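Local coordinates for protein phosphonopyruvate hydrolase (Variovorax sp., PDB 2HJP) that hydrolyses phosphonopyruvate to pyruvate and phosphate with the help of a divalent metal ion, as a member of the PEP mutase/isocitrate lyase superfamily, at residues Ala6-Leu11 with Gly179-Leu184; Asn91-Val96 with Thr142-Asp147; Glu157-Ile160 with Gly164-Glu167. One frame throughout, in Å; residues are numbered along the deposited sequence.

Contact 1. Residues Ala6-Leu11 with Gly179-Leu184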
loop_
_atom_site.group_PDB
_atom_site.type_symbol
_atom_site.label_atom_id
_atom_site.label_comp_id
_atom_site.label_asym_id
_atom_site.label_seq_id
_atom_site.Cartn_x
_atom_site.Cartn_y
_atom_site.Cartn_z
ATOM N N ALA A 6 2.859 27.491 -11.051
ATOM C CA ALA A 6 2.577 27.340 -12.481
ATOM C C ALA A 6 1.061 27.225 -12.775
ATOM O O ALA A 6 0.581 27.809 -13.693
ATOM C CB ALA A 6 3.305 26.069 -13.042
ATOM N N LEU A 7 0.313 26.432 -12.008
ATOM C CA LEU A 7 -1.110 26.281 -12.272
ATOM C C LEU A 7 -1.836 27.573 -11.941
ATOM O O LEU A 7 -2.712 28.036 -12.701
ATOM C CB LEU A 7 -1.684 25.108 -11.464
ATOM C CG LEU A 7 -3.195 24.898 -11.551
ATOM C CD1 LEU A 7 -3.603 24.648 -13.003
ATOM C CD2 LEU A 7 -3.614 23.757 -10.588
ATOM N N ARG A 8 -1.487 28.165 -10.806
ATOM C CA ARG A 8 -2.107 29.435 -10.413
ATOM C C ARG A 8 -1.782 30.507 -11.486
ATOM O O ARG A 8 -2.638 31.282 -11.861
ATOM C CB ARG A 8 -1.580 29.798 -9.013
ATOM C CG ARG A 8 -2.420 30.759 -8.256
ATOM C CD ARG A 8 -3.815 30.334 -8.037
ATOM N NE ARG A 8 -4.018 29.539 -6.828
ATOM C CZ ARG A 8 -5.177 29.561 -6.192
ATOM N NH1 ARG A 8 -5.411 28.840 -5.083
ATOM N NH2 ARG A 8 -6.135 30.347 -6.691
ATOM N N ALA A 9 -0.569 30.519 -12.027
ATOM C CA ALA A 9 -0.199 31.480 -13.066
ATOM C C ALA A 9 -1.075 31.287 -14.344
ATOM O O ALA A 9 -1.585 32.252 -14.941
ATOM C CB ALA A 9 1.300 31.327 -13.409
ATOM N N ALA A 10 -1.254 30.038 -14.758
ATOM C CA ALA A 10 -2.094 29.740 -15.920
ATOM C C ALA A 10 -3.533 30.230 -15.640
ATOM O O ALA A 10 -4.164 30.877 -16.477
ATOM C CB ALA A 10 -2.071 28.199 -16.173
ATOM N N LEU A 11 -4.056 29.955 -14.457
ATOM C CA LEU A 11 -5.418 30.450 -14.149
ATOM C C LEU A 11 -5.548 31.994 -14.097
ATOM O O LEU A 11 -6.546 32.577 -14.571
ATOM C CB LEU A 11 -5.893 29.944 -12.811
ATOM C CG LEU A 11 -6.329 28.527 -12.703
ATOM C CD1 LEU A 11 -6.551 28.225 -11.243
ATOM C CD2 LEU A 11 -7.557 28.317 -13.572
ATOM N N GLY A 179 -14.891 29.559 -1.005
ATOM C CA GLY A 179 -13.464 29.406 -1.227
ATOM C C GLY A 179 -13.002 28.653 -2.459
ATOM O O GLY A 179 -11.802 28.618 -2.724
ATOM N N ALA A 180 -13.917 28.093 -3.252
ATOM C CA ALA A 180 -13.442 27.409 -4.474
ATOM C C ALA A 180 -12.654 28.334 -5.427
ATOM O O ALA A 180 -13.021 29.495 -5.664
ATOM C CB ALA A 180 -14.609 26.749 -5.194
ATOM N N ASP A 181 -11.531 27.834 -5.970
ATOM C CA ASP A 181 -10.718 28.652 -6.860
ATOM C C ASP A 181 -11.222 28.552 -8.253
ATOM O O ASP A 181 -10.813 29.346 -9.110
ATOM C CB ASP A 181 -9.258 28.161 -6.803
ATOM C CG ASP A 181 -8.637 28.366 -5.402
ATOM O OD1 ASP A 181 -8.447 29.540 -5.049
ATOM O OD2 ASP A 181 -8.392 27.375 -4.655
ATOM N N ALA A 182 -12.063 27.539 -8.490
ATOM C CA ALA A 182 -12.647 27.348 -9.833
ATOM C C ALA A 182 -13.863 26.480 -9.754
ATOM O O ALA A 182 -14.034 25.766 -8.772
ATOM C CB ALA A 182 -11.622 26.757 -10.781
ATOM N N ILE A 183 -14.729 26.553 -10.765
ATOM C CA ILE A 183 -15.933 25.769 -10.761
ATOM C C ILE A 183 -15.999 24.877 -12.013
ATOM O O ILE A 183 -15.951 25.368 -13.161
ATOM C CB ILE A 183 -17.151 26.694 -10.715
ATOM C CG1 ILE A 183 -17.034 27.657 -9.495
ATOM C CG2 ILE A 183 -18.384 25.841 -10.731
ATOM C CD1 ILE A 183 -18.279 28.257 -8.976
ATOM N N LEU A 184 -16.066 23.575 -11.788
ATOM C CA LEU A 184 -16.131 22.646 -12.892
ATOM C C LEU A 184 -17.627 22.376 -13.027
ATOM O O LEU A 184 -18.228 21.844 -12.113
ATOM C CB LEU A 184 -15.370 21.355 -12.546
ATOM C CG LEU A 184 -15.177 20.384 -13.753
ATOM C CD1 LEU A 184 -14.072 19.290 -13.405
ATOM C CD2 LEU A 184 -16.610 19.799 -14.161
#

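Contact 2. Residues Asn91-Val96 with Thr142-Asp147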
loop_
_atom_site.group_PDB
_atom_site.type_symbol
_atom_site.label_atom_id
_atom_site.label_comp_id
_atom_site.label_asym_id
_atom_site.label_seq_id
_atom_site.Cartn_x
_atom_site.Cartn_y
_atom_site.Cartn_z
ATOM N N ASN A 91 -13.559 14.362 6.839
ATOM C CA ASN A 91 -12.685 13.518 6.024
ATOM C C ASN A 91 -11.930 14.445 5.071
ATOM O O ASN A 91 -10.752 14.279 4.898
ATOM C CB ASN A 91 -13.510 12.499 5.208
ATOM C CG ASN A 91 -14.190 11.501 6.088
ATOM O OD1 ASN A 91 -13.532 10.580 6.606
ATOM N ND2 ASN A 91 -15.480 11.671 6.318
ATOM N N VAL A 92 -12.616 15.430 4.480
ATOM C CA VAL A 92 -11.960 16.383 3.562
ATOM C C VAL A 92 -10.737 17.022 4.193
ATOM O O VAL A 92 -9.636 17.072 3.622
ATOM C CB VAL A 92 -12.945 17.477 3.082
ATOM C CG1 VAL A 92 -12.195 18.559 2.277
ATOM C CG2 VAL A 92 -14.026 16.849 2.239
ATOM N N HIS A 93 -10.912 17.475 5.411
ATOM C CA HIS A 93 -9.801 18.079 6.173
ATOM C C HIS A 93 -8.592 17.211 6.344
ATOM O O HIS A 93 -7.458 17.689 6.322
ATOM C CB HIS A 93 -10.321 18.464 7.565
ATOM C CG HIS A 93 -9.399 19.358 8.296
ATOM N ND1 HIS A 93 -9.474 20.729 8.206
ATOM C CD2 HIS A 93 -8.385 19.084 9.140
ATOM C CE1 HIS A 93 -8.548 21.255 8.979
ATOM N NE2 HIS A 93 -7.878 20.285 9.560
ATOM N N TYR A 94 -8.827 15.914 6.507
ATOM C CA TYR A 94 -7.751 14.964 6.695
ATOM C C TYR A 94 -7.183 14.474 5.365
ATOM O O TYR A 94 -6.019 14.135 5.279
ATOM C CB TYR A 94 -8.215 13.734 7.532
ATOM C CG TYR A 94 -8.344 14.048 9.024
ATOM C CD1 TYR A 94 -7.237 13.965 9.879
ATOM C CD2 TYR A 94 -9.545 14.462 9.555
ATOM C CE1 TYR A 94 -7.341 14.302 11.268
ATOM C CE2 TYR A 94 -9.673 14.802 10.949
ATOM C CZ TYR A 94 -8.557 14.717 11.797
ATOM O OH TYR A 94 -8.657 15.081 13.139
ATOM N N VAL A 95 -8.015 14.450 4.348
ATOM C CA VAL A 95 -7.634 13.957 3.062
ATOM C C VAL A 95 -6.846 14.958 2.203
ATOM O O VAL A 95 -5.883 14.590 1.617
ATOM C CB VAL A 95 -8.948 13.504 2.317
ATOM C CG1 VAL A 95 -8.818 13.677 0.889
ATOM C CG2 VAL A 95 -9.191 12.061 2.621
ATOM N N VAL A 96 -7.249 16.222 2.184
ATOM C CA VAL A 96 -6.584 17.239 1.342
ATOM C C VAL A 96 -5.070 17.403 1.545
ATOM O O VAL A 96 -4.293 17.370 0.579
ATOM C CB VAL A 96 -7.411 18.599 1.431
ATOM C CG1 VAL A 96 -6.582 19.777 0.862
ATOM C CG2 VAL A 96 -8.735 18.391 0.576
ATOM N N THR A 142 -10.057 24.299 1.675
ATOM C CA THR A 142 -9.184 25.464 1.625
ATOM C C THR A 142 -8.504 25.745 2.958
ATOM O O THR A 142 -7.398 26.277 2.976
ATOM C CB THR A 142 -9.887 26.761 1.130
ATOM O OG1 THR A 142 -10.963 27.109 2.034
ATOM C CG2 THR A 142 -10.398 26.559 -0.337
ATOM N N ALA A 143 -9.161 25.411 4.065
ATOM C CA ALA A 143 -8.545 25.576 5.412
ATOM C C ALA A 143 -7.378 24.551 5.579
ATOM O O ALA A 143 -6.334 24.846 6.181
ATOM C CB ALA A 143 -9.611 25.293 6.543
ATOM N N ALA A 144 -7.566 23.343 5.061
ATOM C CA ALA A 144 -6.565 22.282 5.214
ATOM C C ALA A 144 -5.294 22.400 4.354
ATOM O O ALA A 144 -4.251 21.868 4.728
ATOM C CB ALA A 144 -7.237 20.901 4.971
ATOM N N ARG A 145 -5.359 23.090 3.219
ATOM C CA ARG A 145 -4.195 23.199 2.361
ATOM C C ARG A 145 -3.098 24.038 3.021
ATOM O O ARG A 145 -3.409 24.978 3.745
ATOM C CB ARG A 145 -4.565 23.820 0.986
ATOM C CG ARG A 145 -4.657 25.287 0.917
ATOM C CD ARG A 145 -5.074 25.939 -0.476
ATOM N NE ARG A 145 -5.928 27.117 -0.188
ATOM C CZ ARG A 145 -6.753 27.702 -1.060
ATOM N NH1 ARG A 145 -6.870 27.262 -2.330
ATOM N NH2 ARG A 145 -7.531 28.696 -0.637
ATOM N N ALA A 146 -1.842 23.681 2.784
ATOM C CA ALA A 146 -0.701 24.417 3.354
ATOM C C ALA A 146 -0.267 25.520 2.426
ATOM O O ALA A 146 -0.101 26.670 2.849
ATOM C CB ALA A 146 0.514 23.485 3.613
ATOM N N ASP A 147 -0.054 25.196 1.157
ATOM C CA ASP A 147 0.411 26.198 0.214
ATOM C C ASP A 147 -0.827 26.934 -0.356
ATOM O O ASP A 147 -1.650 26.289 -0.957
ATOM C CB ASP A 147 1.218 25.457 -0.891
ATOM C CG ASP A 147 1.608 26.352 -2.049
ATOM O OD1 ASP A 147 1.266 27.543 -2.047
ATOM O OD2 ASP A 147 2.267 25.859 -2.980
#

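Contact 3. Residues Glu157-Ile160 with Gly164-Glu167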
loop_
_atom_site.group_PDB
_atom_site.type_symbol
_atom_site.label_atom_id
_atom_site.label_comp_id
_atom_site.label_asym_id
_atom_site.label_seq_id
_atom_site.Cartn_x
_atom_site.Cartn_y
_atom_site.Cartn_z
ATOM N N GLU A 157 -22.718 19.230 -9.986
ATOM C CA GLU A 157 -23.453 18.154 -10.647
ATOM C C GLU A 157 -24.933 18.470 -10.923
ATOM O O GLU A 157 -25.663 17.638 -11.500
ATOM C CB GLU A 157 -23.438 16.913 -9.756
ATOM C CG GLU A 157 -22.141 16.187 -9.646
ATOM C CD GLU A 157 -21.833 15.456 -10.914
ATOM O OE1 GLU A 157 -22.600 14.556 -11.306
ATOM O OE2 GLU A 157 -20.826 15.801 -11.506
ATOM N N ALA A 158 -25.383 19.639 -10.494
ATOM C CA ALA A 158 -26.793 20.014 -10.654
ATOM C C ALA A 158 -27.373 19.879 -12.103
ATOM O O ALA A 158 -28.548 19.523 -12.259
ATOM C CB ALA A 158 -27.005 21.423 -10.115
ATOM N N LEU A 159 -26.596 20.174 -13.151
ATOM C CA LEU A 159 -27.136 20.004 -14.520
ATOM C C LEU A 159 -27.407 18.499 -14.751
ATOM O O LEU A 159 -28.500 18.079 -15.138
ATOM C CB LEU A 159 -26.163 20.549 -15.589
ATOM C CG LEU A 159 -25.999 22.084 -15.570
ATOM C CD1 LEU A 159 -25.183 22.644 -16.724
ATOM C CD2 LEU A 159 -27.364 22.652 -15.640
ATOM N N ILE A 160 -26.415 17.697 -14.434
ATOM C CA ILE A 160 -26.492 16.262 -14.570
ATOM C C ILE A 160 -27.633 15.674 -13.714
ATOM O O ILE A 160 -28.356 14.794 -14.179
ATOM C CB ILE A 160 -25.147 15.641 -14.180
ATOM C CG1 ILE A 160 -24.090 16.185 -15.137
ATOM C CG2 ILE A 160 -25.266 14.124 -14.103
ATOM C CD1 ILE A 160 -24.166 15.721 -16.550
ATOM N N GLY A 164 -31.545 21.803 -13.036
ATOM C CA GLY A 164 -31.718 23.045 -13.780
ATOM C C GLY A 164 -30.549 23.991 -13.688
ATOM O O GLY A 164 -29.697 23.848 -12.821
ATOM N N GLN A 165 -30.546 24.966 -14.586
ATOM C CA GLN A 165 -29.516 25.982 -14.701
ATOM C C GLN A 165 -29.454 26.959 -13.511
ATOM O O GLN A 165 -28.362 27.220 -12.974
ATOM C CB GLN A 165 -29.750 26.732 -16.008
ATOM C CG GLN A 165 -28.538 27.342 -16.643
ATOM C CD GLN A 165 -27.625 26.324 -17.347
ATOM O OE1 GLN A 165 -27.923 25.744 -18.420
ATOM N NE2 GLN A 165 -26.489 26.092 -16.717
ATOM N N GLN A 166 -30.611 27.503 -13.086
ATOM C CA GLN A 166 -30.643 28.436 -11.942
ATOM C C GLN A 166 -29.929 27.829 -10.702
ATOM O O GLN A 166 -29.121 28.489 -10.098
ATOM C CB GLN A 166 -32.107 28.820 -11.568
ATOM N N GLU A 167 -30.229 26.574 -10.365
ATOM C CA GLU A 167 -29.661 25.864 -9.214
ATOM C C GLU A 167 -28.134 25.585 -9.411
ATOM O O GLU A 167 -27.350 25.715 -8.464
ATOM C CB GLU A 167 -30.427 24.536 -9.021
ATOM C CG GLU A 167 -29.905 23.638 -7.876
ATOM C CD GLU A 167 -30.031 24.298 -6.485
ATOM O OE1 GLU A 167 -30.396 25.495 -6.433
ATOM O OE2 GLU A 167 -29.436 23.776 -5.493
HETATM O O HOH W 1 -30.601 20.241 -15.152
#

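Contact 1. Residues Ala6-Leu11 with Gly179-Leu184
A salt bridge between Arg8 and Asp181 makes this contact, a surface link between the N-terminal helix 3-13 and the turn that leads into barrel strand 182-185. Little else meets here, and the two segments bury just 140 Å² between them. The arginine reaches across with its far end. Its chain leaves the helix with CG opposite the backbone N (chi1 -159°), then bends at the next two bonds, which brings the guanidinium up to the carboxylate. Both terminal nitrogens converge on one oxygen: Arg8 NH2 lies 2.9 Å from Asp181 OD1, and Arg8 NH1 lies 3.1 Å from the same Asp181 OD1. OD1 sits at the edge of the guanidinium, in its plane, while the carboxylate plane stands 87° to it. The pair is therefore not the flat, two-oxygen kind, and both hydrogen bonds are bent and weak. The other oxygen, OD2, is taken by Arg145 and by the backbone N of Val152, so two arginines share one carboxylate. NE of Arg8 also bonds Asp149 O, which ties down the turn of the guanidinium. A leucine in place of Arg8 would probably leave Asp181 OD1 without its cation and the Asp149 carbonyl without this donor. Away from the charges, Leu7 of the helix lies on Phe17 and Val151, residues of two other barrel strands. The chain comes to Asp181 from Gly179, whose positive phi closes helix 165-177 in a Schellman motif. Helix end, short turn and new parallel strand are the alpha-to-beta connection of a TIM barrel, and helix 3-13 packs over the end of the barrel where the strands begin.

Contact 2. Residues Asn91-Val96 with Thr142-Asp147
Helix 89-102 and the last turn of helix 131-144 come close enough here to bring the CA atoms of His93 and Ala144 to 5.4 Å. The two are successive helices of the outer layer of the alpha/beta (TIM) barrel, and the small alanine is consistent with so near an approach. The methyl group of Ala144 points at helix 89-102 and touches its backbone, with CB 3.5 Å from His93 O. That carbonyl could not make the usual helical bond four residues on, since the residue there is Pro97, which has no N-H to give. The same methyl lies over one face of the His93 ring, displaced toward the rim, in a CH-pi contact: Ala144 CB is 4.2 Å from the ring centroid and 22° off the ring normal. The imidazole gets there because its CG is anti to the backbone N (chi1 -166°), which swings the ring toward the neighbouring helix although the CB itself does not head that way. Val96, one turn further along, meets the methyl from the side turned away from the imidazole, Val96 CB standing 4.2 Å from Ala144 CB. Its CG1 also nears the backbone N of Arg145, the residue at which the chain leaves the helix. Val284 of the third subunit packs on His93, so the histidine belongs to a subunit interface as well. Beyond the helix, Glu100 of helix 89-102 accepts hydrogen bonds from the backbone N atoms of Ala146 and Asp147. The end of the Arg145 side chain leads away from Asn91-Val96, past Glu100, to its mate Asp181, and Thr142 CG2 lies 3.5 Å above the plane of its guanidinium, offset toward the rim.

Contact 3. Residues Glu157-Ile160 with Gly164-Glu167
Leu159 lays its two methyl groups against the amide end of Gln165, with Leu159 CD2 4.1 Å from Gln165 CD, an apolar branch against a flat polar group with no hydrogen bond between them. The glutamine CB starts away from Leu159; the bend at its second torsion (chi2 76°) folds the amide back over the leucine. Leu159 CD2 also rests 3.8 Å from Gly164 O, so one methyl touches both the side chain and the backbone where the helix starts. The leucine also meets Glu194, and Gln165 packs on Ala197 and Phe198 of the same helix 193-201. The contact joins the loop after strand 151-156 of the TIM barrel to the first turn of helix 165-177, which leads on to strand 182-185: a beta-alpha-beta crossover, with its loop at the C-terminal, active-site end of the strands. The side chain of Leu159 is about 7 Å from that of His186, a substrate-binding residue, and Glu157 makes a salt bridge to Arg155, another one. Gly164 is the N-cap of the helix. Its phi of 96° would jam a CB against the carbonyl of the residue before. Its N does not bond the chain opposite directly; a water joins the two, accepting from Gly164 N at 2.8 Å and donating to Leu159 O at 3.0 Å. Ala158 completes the packing with a methyl turned to the helix, its CB 4.3 Å from Glu167 CG, while the Glu167 carboxylate goes on to a salt bridge with Arg171.

In the fold
Contacts 1 and 2 meet directly: NH1 of Arg145, just past helix 131-144, lies 2.8 Å from Asp181 OD2, so one carboxylate ties helix 3-13 and the end of helix 131-144 to the turn before strand 182-185. Contact 1 is a surface contact held by one salt bridge with two weak hydrogen bonds, whereas contacts 2 and 3 are partly buried and rely on packing, with no direct hydrogen bond across either. Contact 2 joins two successive barrel helices and borders other subunits; contact 1 spans far more of the chain; contact 3 is local, a loop against the helix it precedes. Helix 165-177 runs from contact 3 to contact 1, yet these, centres 22 Å apart, do not touch.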